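Local coordinates for biliverdin reductase (Synechocystis sp., PDB 5B3T), which probably reduces biliverdin to bilirubin, taking hydride from NADPH in a Rossmann-type domain, at residues A81-L86 / Q169-H174; Q85-I90 / V101-P106; Q176-P181 / V236-G241; C206-Q211 / E215-C220. All coordinates share one frame; numbering follows the deposited sequence.

Interaction 1 (A81-L86 / Q169-H174); sequences ATINQL and QRWTYH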
loop_
_atom_site.group_PDB
_atom_site.type_symbol
_atom_site.label_atom_id
_atom_site.label_comp_id
_atom_site.label_asym_id
_atom_site.label_seq_id
_atom_site.Cartn_x
_atom_site.Cartn_y
_atom_site.Cartn_z
ATOM N N ALA A 81 -2.891 5.832 -7.387
ATOM C CA ALA A 81 -1.698 5.704 -6.547
ATOM C C ALA A 81 -1.212 7.123 -6.242
ATOM O O ALA A 81 -0.237 7.613 -6.816
ATOM C CB ALA A 81 -0.606 4.871 -7.218
ATOM N N THR A 82 -1.906 7.786 -5.266
ATOM C CA THR A 82 -1.664 9.201 -5.040
ATOM C C THR A 82 -1.743 9.510 -3.546
ATOM O O THR A 82 -1.388 8.666 -2.710
ATOM C CB THR A 82 -2.669 10.033 -5.871
ATOM O OG1 THR A 82 -2.429 11.435 -5.696
ATOM C CG2 THR A 82 -4.119 9.712 -5.488
ATOM N N ILE A 83 -2.163 10.729 -3.214
ATOM C CA ILE A 83 -2.287 11.161 -1.824
ATOM C C ILE A 83 -3.224 10.229 -1.061
ATOM O O ILE A 83 -4.326 9.920 -1.534
ATOM C CB ILE A 83 -2.792 12.614 -1.794
ATOM C CG1 ILE A 83 -1.742 13.555 -2.406
ATOM C CG2 ILE A 83 -3.167 13.024 -0.398
ATOM C CD1 ILE A 83 -2.258 14.976 -2.684
ATOM N N ASN A 84 -2.820 9.836 0.134
ATOM C CA ASN A 84 -3.531 8.821 0.911
ATOM C C ASN A 84 -5.014 9.141 1.050
ATOM O O ASN A 84 -5.874 8.287 0.802
ATOM C CB ASN A 84 -2.898 8.681 2.300
ATOM C CG ASN A 84 -1.583 7.929 2.274
ATOM O OD1 ASN A 84 -1.241 7.288 1.280
ATOM N ND2 ASN A 84 -0.845 7.990 3.377
ATOM N N GLN A 85 -5.332 10.375 1.448
ATOM C CA GLN A 85 -6.714 10.727 1.765
ATOM C C GLN A 85 -7.635 10.592 0.558
ATOM O O GLN A 85 -8.834 10.340 0.719
ATOM C CB GLN A 85 -6.767 12.153 2.318
ATOM C CG GLN A 85 -8.138 12.584 2.826
ATOM C CD GLN A 85 -8.145 14.003 3.365
ATOM O OE1 GLN A 85 -7.428 14.873 2.866
ATOM N NE2 GLN A 85 -8.957 14.245 4.388
ATOM N N LEU A 86 -7.096 10.734 -0.653
ATOM C CA LEU A 86 -7.917 10.818 -1.857
ATOM C C LEU A 86 -8.397 9.469 -2.380
ATOM O O LEU A 86 -9.321 9.443 -3.201
ATOM C CB LEU A 86 -7.138 11.526 -2.969
ATOM C CG LEU A 86 -6.801 13.002 -2.771
ATOM C CD1 LEU A 86 -6.008 13.527 -3.958
ATOM C CD2 LEU A 86 -8.078 13.803 -2.583
ATOM N N GLN A 169 6.690 20.773 4.063
ATOM C CA GLN A 169 5.293 21.192 4.055
ATOM C C GLN A 169 4.597 20.578 2.841
ATOM O O GLN A 169 4.211 21.254 1.886
ATOM C CB GLN A 169 5.190 22.715 4.059
ATOM C CG GLN A 169 3.960 23.233 4.789
ATOM C CD GLN A 169 3.477 24.573 4.268
ATOM O OE1 GLN A 169 3.726 24.933 3.117
ATOM N NE2 GLN A 169 2.776 25.318 5.116
ATOM N N ARG A 170 4.460 19.253 2.895
ATOM C CA ARG A 170 3.816 18.490 1.836
ATOM C C ARG A 170 2.859 17.482 2.462
ATOM O O ARG A 170 2.810 17.312 3.684
ATOM C CB ARG A 170 4.850 17.801 0.935
ATOM C CG ARG A 170 5.660 16.717 1.622
ATOM C CD ARG A 170 6.745 16.169 0.706
ATOM N NE ARG A 170 6.199 15.598 -0.521
ATOM C CZ ARG A 170 6.784 14.627 -1.215
ATOM N NH1 ARG A 170 7.932 14.110 -0.799
ATOM N NH2 ARG A 170 6.218 14.167 -2.324
ATOM N N TRP A 171 2.094 16.800 1.603
ATOM C CA TRP A 171 0.958 16.015 2.082
ATOM C C TRP A 171 1.385 14.861 2.980
ATOM O O TRP A 171 0.605 14.426 3.834
ATOM C CB TRP A 171 0.135 15.498 0.897
ATOM C CG TRP A 171 0.790 14.415 0.080
ATOM C CD1 TRP A 171 1.544 14.577 -1.046
ATOM C CD2 TRP A 171 0.717 13.002 0.312
ATOM N NE1 TRP A 171 1.956 13.355 -1.521
ATOM C CE2 TRP A 171 1.461 12.371 -0.705
ATOM C CE3 TRP A 171 0.101 12.209 1.286
ATOM C CZ2 TRP A 171 1.606 10.985 -0.776
ATOM C CZ3 TRP A 171 0.245 10.832 1.214
ATOM C CH2 TRP A 171 0.992 10.235 0.190
ATOM N N THR A 172 2.611 14.357 2.818
ATOM C CA THR A 172 3.070 13.242 3.641
ATOM C C THR A 172 3.288 13.628 5.099
ATOM O O THR A 172 3.391 12.736 5.948
ATOM C CB THR A 172 4.361 12.656 3.063
ATOM O OG1 THR A 172 5.295 13.710 2.807
ATOM C CG2 THR A 172 4.075 11.905 1.766
ATOM N N TYR A 173 3.368 14.923 5.410
ATOM C CA TYR A 173 3.452 15.401 6.785
ATOM C C TYR A 173 2.228 16.228 7.162
ATOM O O TYR A 173 2.259 16.976 8.143
ATOM C CB TYR A 173 4.735 16.209 7.000
ATOM C CG TYR A 173 5.966 15.352 7.189
ATOM C CD1 TYR A 173 6.519 14.652 6.126
ATOM C CD2 TYR A 173 6.573 15.238 8.434
ATOM C CE1 TYR A 173 7.644 13.864 6.295
ATOM C CE2 TYR A 173 7.698 14.453 8.614
ATOM C CZ TYR A 173 8.228 13.769 7.540
ATOM O OH TYR A 173 9.345 12.987 7.715
ATOM N N HIS A 174 1.153 16.102 6.389
ATOM C CA HIS A 174 -0.090 16.832 6.603
ATOM C C HIS A 174 -1.078 15.894 7.288
ATOM O O HIS A 174 -1.356 14.806 6.775
ATOM C CB HIS A 174 -0.628 17.337 5.262
ATOM C CG HIS A 174 -1.856 18.187 5.367
ATOM N ND1 HIS A 174 -3.130 17.663 5.315
ATOM C CD2 HIS A 174 -2.005 19.528 5.488
ATOM C CE1 HIS A 174 -4.011 18.643 5.414
ATOM N NE2 HIS A 174 -3.354 19.785 5.520
#

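Interaction 2 (Q85-I90 / V101-P106); sequences QLHGAI and VVLEYP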
loop_
_atom_site.group_PDB
_atom_site.type_symbol
_atom_site.label_atom_id
_atom_site.label_comp_id
_atom_site.label_asym_id
_atom_site.label_seq_id
_atom_site.Cartn_x
_atom_site.Cartn_y
_atom_site.Cartn_z
ATOM N N GLN A 85 -5.332 10.375 1.448
ATOM C CA GLN A 85 -6.714 10.727 1.765
ATOM C C GLN A 85 -7.635 10.592 0.558
ATOM O O GLN A 85 -8.834 10.340 0.719
ATOM C CB GLN A 85 -6.767 12.153 2.318
ATOM C CG GLN A 85 -8.138 12.584 2.826
ATOM C CD GLN A 85 -8.145 14.003 3.365
ATOM O OE1 GLN A 85 -7.428 14.873 2.866
ATOM N NE2 GLN A 85 -8.957 14.245 4.388
ATOM N N LEU A 86 -7.096 10.734 -0.653
ATOM C CA LEU A 86 -7.917 10.818 -1.857
ATOM C C LEU A 86 -8.397 9.469 -2.380
ATOM O O LEU A 86 -9.321 9.443 -3.201
ATOM C CB LEU A 86 -7.138 11.526 -2.969
ATOM C CG LEU A 86 -6.801 13.002 -2.771
ATOM C CD1 LEU A 86 -6.008 13.527 -3.958
ATOM C CD2 LEU A 86 -8.078 13.803 -2.583
ATOM N N HIS A 87 -7.815 8.358 -1.927
ATOM C CA HIS A 87 -7.993 7.087 -2.630
ATOM C C HIS A 87 -9.451 6.639 -2.637
ATOM O O HIS A 87 -9.974 6.223 -3.676
ATOM C CB HIS A 87 -7.096 6.018 -2.012
ATOM C CG HIS A 87 -5.703 6.022 -2.558
ATOM N ND1 HIS A 87 -4.913 4.893 -2.593
ATOM C CD2 HIS A 87 -4.963 7.018 -3.098
ATOM C CE1 HIS A 87 -3.745 5.195 -3.131
ATOM N NE2 HIS A 87 -3.750 6.478 -3.446
ATOM N N GLY A 88 -10.125 6.721 -1.490
ATOM C CA GLY A 88 -11.513 6.290 -1.431
ATOM C C GLY A 88 -12.435 7.144 -2.279
ATOM O O GLY A 88 -13.307 6.624 -2.982
ATOM N N ALA A 89 -12.257 8.467 -2.229
ATOM C CA ALA A 89 -13.122 9.364 -2.991
ATOM C C ALA A 89 -12.901 9.210 -4.490
ATOM O O ALA A 89 -13.859 9.247 -5.273
ATOM C CB ALA A 89 -12.889 10.813 -2.561
ATOM N N ILE A 90 -11.647 9.040 -4.913
ATOM C CA ILE A 90 -11.367 8.863 -6.334
ATOM C C ILE A 90 -11.910 7.525 -6.821
ATOM O O ILE A 90 -12.457 7.427 -7.926
ATOM C CB ILE A 90 -9.857 8.998 -6.606
ATOM C CG1 ILE A 90 -9.364 10.392 -6.213
ATOM C CG2 ILE A 90 -9.554 8.753 -8.074
ATOM C CD1 ILE A 90 -7.880 10.596 -6.444
ATOM N N VAL A 101 -11.129 0.006 -11.736
ATOM C CA VAL A 101 -10.272 0.675 -10.762
ATOM C C VAL A 101 -9.229 -0.307 -10.244
ATOM O O VAL A 101 -9.566 -1.418 -9.820
ATOM C CB VAL A 101 -11.082 1.263 -9.591
ATOM C CG1 VAL A 101 -10.150 1.895 -8.566
ATOM C CG2 VAL A 101 -12.089 2.286 -10.094
ATOM N N VAL A 102 -7.965 0.104 -10.288
ATOM C CA VAL A 102 -6.880 -0.566 -9.587
ATOM C C VAL A 102 -6.230 0.456 -8.669
ATOM O O VAL A 102 -5.924 1.574 -9.099
ATOM C CB VAL A 102 -5.844 -1.170 -10.554
ATOM C CG1 VAL A 102 -4.635 -1.688 -9.780
ATOM C CG2 VAL A 102 -6.473 -2.281 -11.377
ATOM N N LEU A 103 -6.033 0.081 -7.411
ATOM C CA LEU A 103 -5.430 0.959 -6.422
ATOM C C LEU A 103 -4.166 0.331 -5.858
ATOM O O LEU A 103 -4.094 -0.887 -5.666
ATOM C CB LEU A 103 -6.389 1.252 -5.261
ATOM C CG LEU A 103 -7.678 2.038 -5.488
ATOM C CD1 LEU A 103 -8.879 1.160 -5.190
ATOM C CD2 LEU A 103 -7.693 3.282 -4.610
ATOM N N GLU A 104 -3.169 1.171 -5.608
ATOM C CA GLU A 104 -2.161 0.853 -4.613
ATOM C C GLU A 104 -2.754 1.177 -3.249
ATOM O O GLU A 104 -3.277 2.277 -3.047
ATOM C CB GLU A 104 -0.882 1.656 -4.854
ATOM C CG GLU A 104 0.272 1.300 -3.925
ATOM C CD GLU A 104 0.884 -0.054 -4.240
ATOM O OE1 GLU A 104 0.575 -0.616 -5.313
ATOM O OE2 GLU A 104 1.682 -0.554 -3.420
ATOM N N TYR A 105 -2.714 0.211 -2.336
ATOM C CA TYR A 105 -3.256 0.393 -0.991
ATOM C C TYR A 105 -2.744 1.714 -0.411
ATOM O O TYR A 105 -1.572 2.039 -0.578
ATOM C CB TYR A 105 -2.867 -0.787 -0.098
ATOM C CG TYR A 105 -3.604 -0.824 1.216
ATOM C CD1 TYR A 105 -4.854 -1.420 1.315
ATOM C CD2 TYR A 105 -3.057 -0.250 2.357
ATOM C CE1 TYR A 105 -5.536 -1.450 2.514
ATOM C CE2 TYR A 105 -3.734 -0.272 3.560
ATOM C CZ TYR A 105 -4.970 -0.875 3.634
ATOM O OH TYR A 105 -5.646 -0.902 4.831
ATOM N N PRO A 106 -3.607 2.481 0.279
ATOM C CA PRO A 106 -4.925 2.210 0.871
ATOM C C PRO A 106 -6.109 2.105 -0.083
ATOM O O PRO A 106 -6.111 2.676 -1.175
ATOM C CB PRO A 106 -5.127 3.410 1.794
ATOM C CG PRO A 106 -4.455 4.517 1.069
ATOM C CD PRO A 106 -3.240 3.902 0.422
#

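Interaction 3 (Q176-P181 / V236-G241); sequences QQFGFP and VIYGKG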
loop_
_atom_site.group_PDB
_atom_site.type_symbol
_atom_site.label_atom_id
_atom_site.label_comp_id
_atom_site.label_asym_id
_atom_site.label_seq_id
_atom_site.Cartn_x
_atom_site.Cartn_y
_atom_site.Cartn_z
ATOM N N GLN A 176 -4.326 15.590 7.753
ATOM C CA GLN A 176 -5.511 15.062 7.083
ATOM C C GLN A 176 -5.160 14.304 5.806
ATOM O O GLN A 176 -5.732 13.241 5.539
ATOM C CB GLN A 176 -6.488 16.199 6.785
ATOM C CG GLN A 176 -7.161 16.764 8.028
ATOM C CD GLN A 176 -8.110 17.899 7.706
ATOM O OE1 GLN A 176 -8.455 18.121 6.546
ATOM N NE2 GLN A 176 -8.541 18.621 8.735
ATOM N N GLN A 177 -4.227 14.826 5.005
ATOM C CA GLN A 177 -3.896 14.176 3.740
ATOM C C GLN A 177 -3.158 12.862 3.962
ATOM O O GLN A 177 -3.412 11.877 3.258
ATOM C CB GLN A 177 -3.065 15.114 2.866
ATOM C CG GLN A 177 -3.850 16.276 2.276
ATOM C CD GLN A 177 -2.986 17.196 1.437
ATOM O OE1 GLN A 177 -2.159 17.940 1.964
ATOM N NE2 GLN A 177 -3.173 17.150 0.122
ATOM N N PHE A 178 -2.236 12.826 4.926
ATOM C CA PHE A 178 -1.495 11.596 5.181
ATOM C C PHE A 178 -2.338 10.586 5.949
ATOM O O PHE A 178 -2.231 9.378 5.715
ATOM C CB PHE A 178 -0.202 11.912 5.933
ATOM C CG PHE A 178 0.635 10.702 6.228
ATOM C CD1 PHE A 178 1.169 9.943 5.196
ATOM C CD2 PHE A 178 0.900 10.328 7.532
ATOM C CE1 PHE A 178 1.941 8.826 5.463
ATOM C CE2 PHE A 178 1.674 9.215 7.804
ATOM C CZ PHE A 178 2.193 8.463 6.766
ATOM N N GLY A 179 -3.186 11.061 6.855
ATOM C CA GLY A 179 -4.068 10.184 7.592
ATOM C C GLY A 179 -3.360 9.437 8.707
ATOM O O GLY A 179 -2.237 9.757 9.112
ATOM N N PHE A 180 -4.048 8.416 9.209
ATOM C CA PHE A 180 -3.539 7.612 10.313
ATOM C C PHE A 180 -2.177 7.026 9.954
ATOM O O PHE A 180 -2.078 6.256 8.988
ATOM C CB PHE A 180 -4.524 6.498 10.661
ATOM C CG PHE A 180 -4.151 5.722 11.894
ATOM C CD1 PHE A 180 -3.819 6.381 13.068
ATOM C CD2 PHE A 180 -4.142 4.339 11.884
ATOM C CE1 PHE A 180 -3.475 5.673 14.207
ATOM C CE2 PHE A 180 -3.802 3.625 13.021
ATOM C CZ PHE A 180 -3.468 4.294 14.184
ATOM N N PRO A 181 -1.114 7.358 10.694
ATOM C CA PRO A 181 0.245 7.029 10.228
ATOM C C PRO A 181 0.526 5.540 10.091
ATOM O O PRO A 181 1.423 5.172 9.324
ATOM C CB PRO A 181 1.144 7.662 11.301
ATOM C CG PRO A 181 0.300 8.737 11.919
ATOM C CD PRO A 181 -1.099 8.199 11.902
ATOM N N VAL A 236 4.522 -3.095 15.920
ATOM C CA VAL A 236 4.491 -2.362 14.659
ATOM C C VAL A 236 4.772 -0.898 14.962
ATOM O O VAL A 236 3.982 -0.240 15.649
ATOM C CB VAL A 236 3.146 -2.520 13.930
ATOM C CG1 VAL A 236 3.175 -1.794 12.598
ATOM C CG2 VAL A 236 2.820 -3.992 13.727
ATOM N N ILE A 237 5.891 -0.389 14.450
ATOM C CA ILE A 237 6.414 0.925 14.810
ATOM C C ILE A 237 6.546 1.765 13.546
ATOM O O ILE A 237 7.107 1.304 12.545
ATOM C CB ILE A 237 7.774 0.813 15.524
ATOM C CG1 ILE A 237 7.745 -0.298 16.577
ATOM C CG2 ILE A 237 8.160 2.143 16.156
ATOM C CD1 ILE A 237 6.766 -0.056 17.707
ATOM N N TYR A 238 6.042 2.997 13.597
ATOM C CA TYR A 238 6.175 3.934 12.486
ATOM C C TYR A 238 6.568 5.293 13.039
ATOM O O TYR A 238 5.792 5.916 13.770
ATOM C CB TYR A 238 4.878 4.045 11.675
ATOM C CG TYR A 238 4.989 4.956 10.468
ATOM C CD1 TYR A 238 4.730 6.319 10.569
ATOM C CD2 TYR A 238 5.355 4.451 9.227
ATOM C CE1 TYR A 238 4.833 7.151 9.467
ATOM C CE2 TYR A 238 5.459 5.275 8.121
ATOM C CZ TYR A 238 5.197 6.623 8.248
ATOM O OH TYR A 238 5.299 7.446 7.149
ATOM N N GLY A 239 7.764 5.751 12.682
ATOM C CA GLY A 239 8.218 7.068 13.080
ATOM C C GLY A 239 8.926 7.800 11.960
ATOM O O GLY A 239 9.653 7.187 11.175
ATOM N N LYS A 240 8.712 9.109 11.864
ATOM C CA LYS A 240 9.429 9.925 10.897
ATOM C C LYS A 240 9.411 11.367 11.374
ATOM O O LYS A 240 8.541 11.771 12.151
ATOM C CB LYS A 240 8.830 9.813 9.489
ATOM C CG LYS A 240 7.471 10.475 9.313
ATOM C CD LYS A 240 6.980 10.315 7.879
ATOM C CE LYS A 240 5.548 10.789 7.722
ATOM N NZ LYS A 240 4.994 10.411 6.392
ATOM N N GLY A 241 10.386 12.137 10.908
ATOM C CA GLY A 241 10.417 13.546 11.238
ATOM C C GLY A 241 11.695 14.036 11.885
ATOM O O GLY A 241 12.727 13.360 11.853
#

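Interaction 4 (C206-Q211 / E215-C220); sequences CRFWDQ and EYFRAC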
loop_
_atom_site.group_PDB
_atom_site.type_symbol
_atom_site.label_atom_id
_atom_site.label_comp_id
_atom_site.label_asym_id
_atom_site.label_seq_id
_atom_site.Cartn_x
_atom_site.Cartn_y
_atom_site.Cartn_z
ATOM N N CYS A 206 -0.178 7.038 19.558
ATOM C CA CYS A 206 0.235 7.906 18.463
ATOM C C CYS A 206 0.605 9.266 19.034
ATOM O O CYS A 206 -0.222 9.914 19.683
ATOM C CB CYS A 206 -0.877 8.037 17.418
ATOM S SG CYS A 206 -0.325 8.612 15.798
ATOM N N ARG A 207 1.842 9.693 18.794
ATOM C CA ARG A 207 2.347 10.972 19.272
ATOM C C ARG A 207 2.782 11.818 18.085
ATOM O O ARG A 207 3.463 11.323 17.180
ATOM C CB ARG A 207 3.519 10.774 20.241
ATOM C CG ARG A 207 4.175 12.075 20.675
ATOM C CD ARG A 207 5.251 11.866 21.728
ATOM N NE ARG A 207 5.809 13.144 22.162
ATOM C CZ ARG A 207 6.732 13.282 23.110
ATOM N NH1 ARG A 207 7.213 12.216 23.733
ATOM N NH2 ARG A 207 7.173 14.490 23.433
ATOM N N PHE A 208 2.392 13.091 18.092
ATOM C CA PHE A 208 2.764 14.031 17.046
ATOM C C PHE A 208 3.555 15.197 17.626
ATOM O O PHE A 208 3.338 15.614 18.768
ATOM C CB PHE A 208 1.532 14.578 16.313
ATOM C CG PHE A 208 0.830 13.565 15.457
ATOM C CD1 PHE A 208 1.270 13.307 14.169
ATOM C CD2 PHE A 208 -0.279 12.883 15.931
ATOM C CE1 PHE A 208 0.623 12.378 13.369
ATOM C CE2 PHE A 208 -0.933 11.953 15.136
ATOM C CZ PHE A 208 -0.481 11.700 13.853
ATOM N N TRP A 209 4.482 15.711 16.821
ATOM C CA TRP A 209 5.146 16.989 17.056
ATOM C C TRP A 209 4.632 17.949 15.989
ATOM O O TRP A 209 4.962 17.800 14.808
ATOM C CB TRP A 209 6.667 16.861 16.975
ATOM C CG TRP A 209 7.339 16.129 18.105
ATOM C CD1 TRP A 209 8.058 16.684 19.126
ATOM C CD2 TRP A 209 7.388 14.709 18.307
ATOM N NE1 TRP A 209 8.537 15.700 19.957
ATOM C CE2 TRP A 209 8.141 14.479 19.477
ATOM C CE3 TRP A 209 6.861 13.612 17.620
ATOM C CZ2 TRP A 209 8.380 13.198 19.972
ATOM C CZ3 TRP A 209 7.100 12.341 18.113
ATOM C CH2 TRP A 209 7.852 12.145 19.277
ATOM N N ASP A 210 3.825 18.923 16.393
ATOM C CA ASP A 210 3.201 19.816 15.427
ATOM C C ASP A 210 4.186 20.856 14.907
ATOM O O ASP A 210 5.127 21.257 15.598
ATOM C CB ASP A 210 1.995 20.526 16.042
ATOM C CG ASP A 210 0.759 19.651 16.081
ATOM O OD1 ASP A 210 0.770 18.571 15.454
ATOM O OD2 ASP A 210 -0.229 20.051 16.734
ATOM N N GLN A 211 3.959 21.285 13.672
ATOM C CA GLN A 211 4.620 22.458 13.123
ATOM C C GLN A 211 3.933 23.712 13.655
ATOM O O GLN A 211 2.881 23.631 14.291
ATOM C CB GLN A 211 4.583 22.405 11.595
ATOM C CG GLN A 211 5.449 21.330 10.958
ATOM C CD GLN A 211 6.921 21.714 10.898
ATOM O OE1 GLN A 211 7.377 22.580 11.642
ATOM N NE2 GLN A 211 7.670 21.070 10.006
ATOM N N GLU A 215 -1.712 22.220 11.015
ATOM C CA GLU A 215 -2.184 21.274 10.012
ATOM C C GLU A 215 -1.083 20.333 9.545
ATOM O O GLU A 215 -1.380 19.303 8.931
ATOM C CB GLU A 215 -2.759 22.013 8.805
ATOM C CG GLU A 215 -4.014 22.806 9.098
ATOM C CD GLU A 215 -4.719 23.240 7.832
ATOM O OE1 GLU A 215 -4.840 22.409 6.907
ATOM O OE2 GLU A 215 -5.146 24.411 7.757
ATOM N N TYR A 216 0.173 20.674 9.812
ATOM C CA TYR A 216 1.314 19.828 9.519
ATOM C C TYR A 216 1.954 19.380 10.824
ATOM O O TYR A 216 1.927 20.101 11.825
ATOM C CB TYR A 216 2.345 20.571 8.663
ATOM C CG TYR A 216 1.853 20.925 7.278
ATOM C CD1 TYR A 216 1.161 22.108 7.047
ATOM C CD2 TYR A 216 2.086 20.081 6.201
ATOM C CE1 TYR A 216 0.708 22.434 5.782
ATOM C CE2 TYR A 216 1.640 20.400 4.933
ATOM C CZ TYR A 216 0.951 21.577 4.730
ATOM O OH TYR A 216 0.507 21.897 3.467
ATOM N N PHE A 217 2.518 18.179 10.816
ATOM C CA PHE A 217 3.380 17.747 11.901
ATOM C C PHE A 217 4.819 17.714 11.409
ATOM O O PHE A 217 5.086 17.500 10.223
ATOM C CB PHE A 217 2.968 16.377 12.468
ATOM C CG PHE A 217 2.959 15.255 11.458
ATOM C CD1 PHE A 217 4.082 14.464 11.272
ATOM C CD2 PHE A 217 1.813 14.962 10.730
ATOM C CE1 PHE A 217 4.076 13.419 10.357
ATOM C CE2 PHE A 217 1.800 13.916 9.813
ATOM C CZ PHE A 217 2.931 13.145 9.628
ATOM N N ARG A 218 5.745 17.969 12.328
ATOM C CA ARG A 218 7.160 17.876 12.016
ATOM C C ARG A 218 7.757 16.539 12.418
ATOM O O ARG A 218 8.875 16.227 12.001
ATOM C CB ARG A 218 7.937 19.012 12.693
ATOM C CG ARG A 218 7.911 18.992 14.207
ATOM C CD ARG A 218 8.665 20.189 14.769
ATOM N NE ARG A 218 8.997 20.008 16.178
ATOM C CZ ARG A 218 10.164 19.538 16.606
ATOM N NH1 ARG A 218 11.106 19.211 15.733
ATOM N NH2 ARG A 218 10.391 19.400 17.905
ATOM N N ALA A 219 7.042 15.754 13.218
ATOM C CA ALA A 219 7.454 14.403 13.557
ATOM C C ALA A 219 6.239 13.648 14.066
ATOM O O ALA A 219 5.300 14.246 14.601
ATOM C CB ALA A 219 8.571 14.389 14.610
ATOM N N CYS A 220 6.260 12.332 13.883
ATOM C CA CYS A 220 5.244 11.464 14.452
ATOM C C CYS A 220 5.896 10.165 14.894
ATOM O O CYS A 220 6.867 9.698 14.289
ATOM C CB CYS A 220 4.104 11.173 13.460
ATOM S SG CYS A 220 4.546 10.117 12.061
HETATM O O HOH W 1 6.541 20.372 17.882
HETATM O O HOH W 2 5.827 19.511 8.192
#

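Interaction 1 (A81-L86 / Q169-H174)
I83 and W171 bring two loops together, their CA atoms 7.0 Å apart, where the turn leading into helix 87-96 faces a short 3-10 turn at 171-172. The contact rests mainly on the W171 indole. I83 lays its CG1 over the five-membered ring, 3.5 Å from the centroid and only 5° off the normal, a CH-pi contact made nearly square to the face; its CG2 branch sits farther along, 3.8 Å from W171 CE3. T172 CG2 lies over the opposite face, sandwiching the indole and limiting how far it can tilt. W171 CG lies between its own backbone N and carbonyl carbon (chi1 71°), which swings the ring across to the 81-86 loop. At the six-membered end, N84 CG comes to 3.6 Å from W171 CZ3, the amide standing at 77° to the indole with ND2 at the ring's edge. That ND2 is held elsewhere, by F178 O. N84 N also approaches W171 CZ3, at 3.4 Å. N84, R170 and W171 all bind NADP(+) in this protein, although the cofactor is absent here; the arrangement is that of a nucleotide site at the junction of a Rossmann domain and the C-terminal alpha/beta domain.

Interaction 2 (Q85-I90 / V101-P106)
H87 is the residue through which the start of helix 87-96 meets the end of strand 100-104 and the turn after it. Just ahead of it, L86 O accepts from I90 N at 2.9 Å. H87 then sends its imidazole across, CG lying anti to the carbonyl carbon and beside the backbone N (chi1 -85°), which turns the ring to the strand end. Its ND1 donates to P106 O at 2.9 Å with an N-H...O angle of 158°, arriving in the carbonyl plane on a lone pair, and the oxygen in turn lies only 7° out of the imidazole plane. E104 O sits at the same ring's edge, 3.0 Å from H87 CE1. L103 CD2 packs 3.8 Å from H87 CB, and P106 crosses the histidine at about a right angle, its CD 3.6 Å from H87 ND1; the peptide bond before P106 is cis. Strand 77-80, helix 87-96 and strand 100-104 form a beta-alpha-beta unit of the Rossmann fold, and H87 and Y105 are both NADP(+)-binding residues. On its far side the imidazole uses NE2 to hydrogen-bond T82 N, so it is pinned at both nitrogens. A leucine in place of H87 would probably leave P106 O and T82 N without this shared partner and unlink the two loops. Farther along the helix, I90 packs on I80 of strand 77-80.

Interaction 3 (Q176-P181 / V236-G241)
K240 NZ sits over one face of the F178 ring, 3.7 Å from the centroid and 22° off the normal, a cation-pi contact displaced toward the CZ side. Beside it, Y238 brings its hydroxyl to the same end of the ring, OH to F178 CZ 3.3 Å. The two aromatic rings are slid apart, planes at 28° and centroids 6.0 Å from each other; they barely overlap, F178 CZ lying beside the CZ-OH end of Y238. Over the tyrosine ring lies P181 O, 3.6 Å above the plane and near its centre, while P181 CB touches Y238 CD1 at 3.9 Å.

The next shell fixes these groups. K240 NZ donates to Y238 OH at 3.1 Å, tying the two strand residues together, and it has a further partner in T172 O as well as a cation-pi contact with Y173. Beyond CG the lysine chain is fully extended, which carries the ammonium from the strand to the phenyl face. F178 CG is anti to the backbone N (chi1 -179°), aiming its ring at the sheet. G179, with positive phi, lets the chain leave the helix and swing round to P181. The arrangement is one of a short helix and its exit loop lying against strand 233-241 in the large mixed sheet of the C-terminal alpha/beta domain, close to the NADP(+)-binding residues N84 and W171.

Interaction 4 (C206-Q211 / E215-C220)
W209 and A219 are a hydrogen-bonded antiparallel pair, W209 N giving a nearly straight bond (2.8 Å, 176°) to A219 O. W209 O takes R218 N at 2.6 Å and, weakly, A219 N; with both residues facing W209 this is a classic beta bulge, in the hairpin of strands 199-210 and 217-228 at one margin of the mixed sheet. Beyond it Q211 N bonds to Y216 O. Among apolar contacts, F208 CD1 reaches over the F217 ring, 3.7 Å from F217 CG, the planes at an oblique 59°, and also meets C220 CB. On the sheet's other face A219 CB packs against W209 CE3 at 3.5 Å. Two waters join the polar groups: one links D210 O to NE of R218, an arginine whose NH1 forms a salt bridge with E242; the other links Q211 NE2 to F217 O. Bent at chi2 (-79°), Q211 folds its amide back onto R218 CB, 3.4 Å from NE2. With an alanine in place of Q211, the second water is likely to lose its amide partner and R218 CB its cover.

How the interactions relate
Interactions 1 and 2 start from the same turn, share Q85 and L86, and are coupled through T82 and H87. Both contribute to the NADP(+) site, empty in this model: interaction 1 supplies N84 from the Rossmann side with R170 and W171 from the second domain, and interaction 2 adds H87 and Y105. Interaction 1 also passes into interaction 3, where Q85 N lies 3.0 Å from Q177 O. Interactions 3 and 4, centres about 9 Å apart, sit on neighbouring strands. There K240 O is 2.9 Å from C220 N. Y173 O and F217 N, 2.9 Å apart, tie interaction 1 to interaction 4. Interaction 2 stays remote from interaction 4, nearest atoms about 9 Å apart.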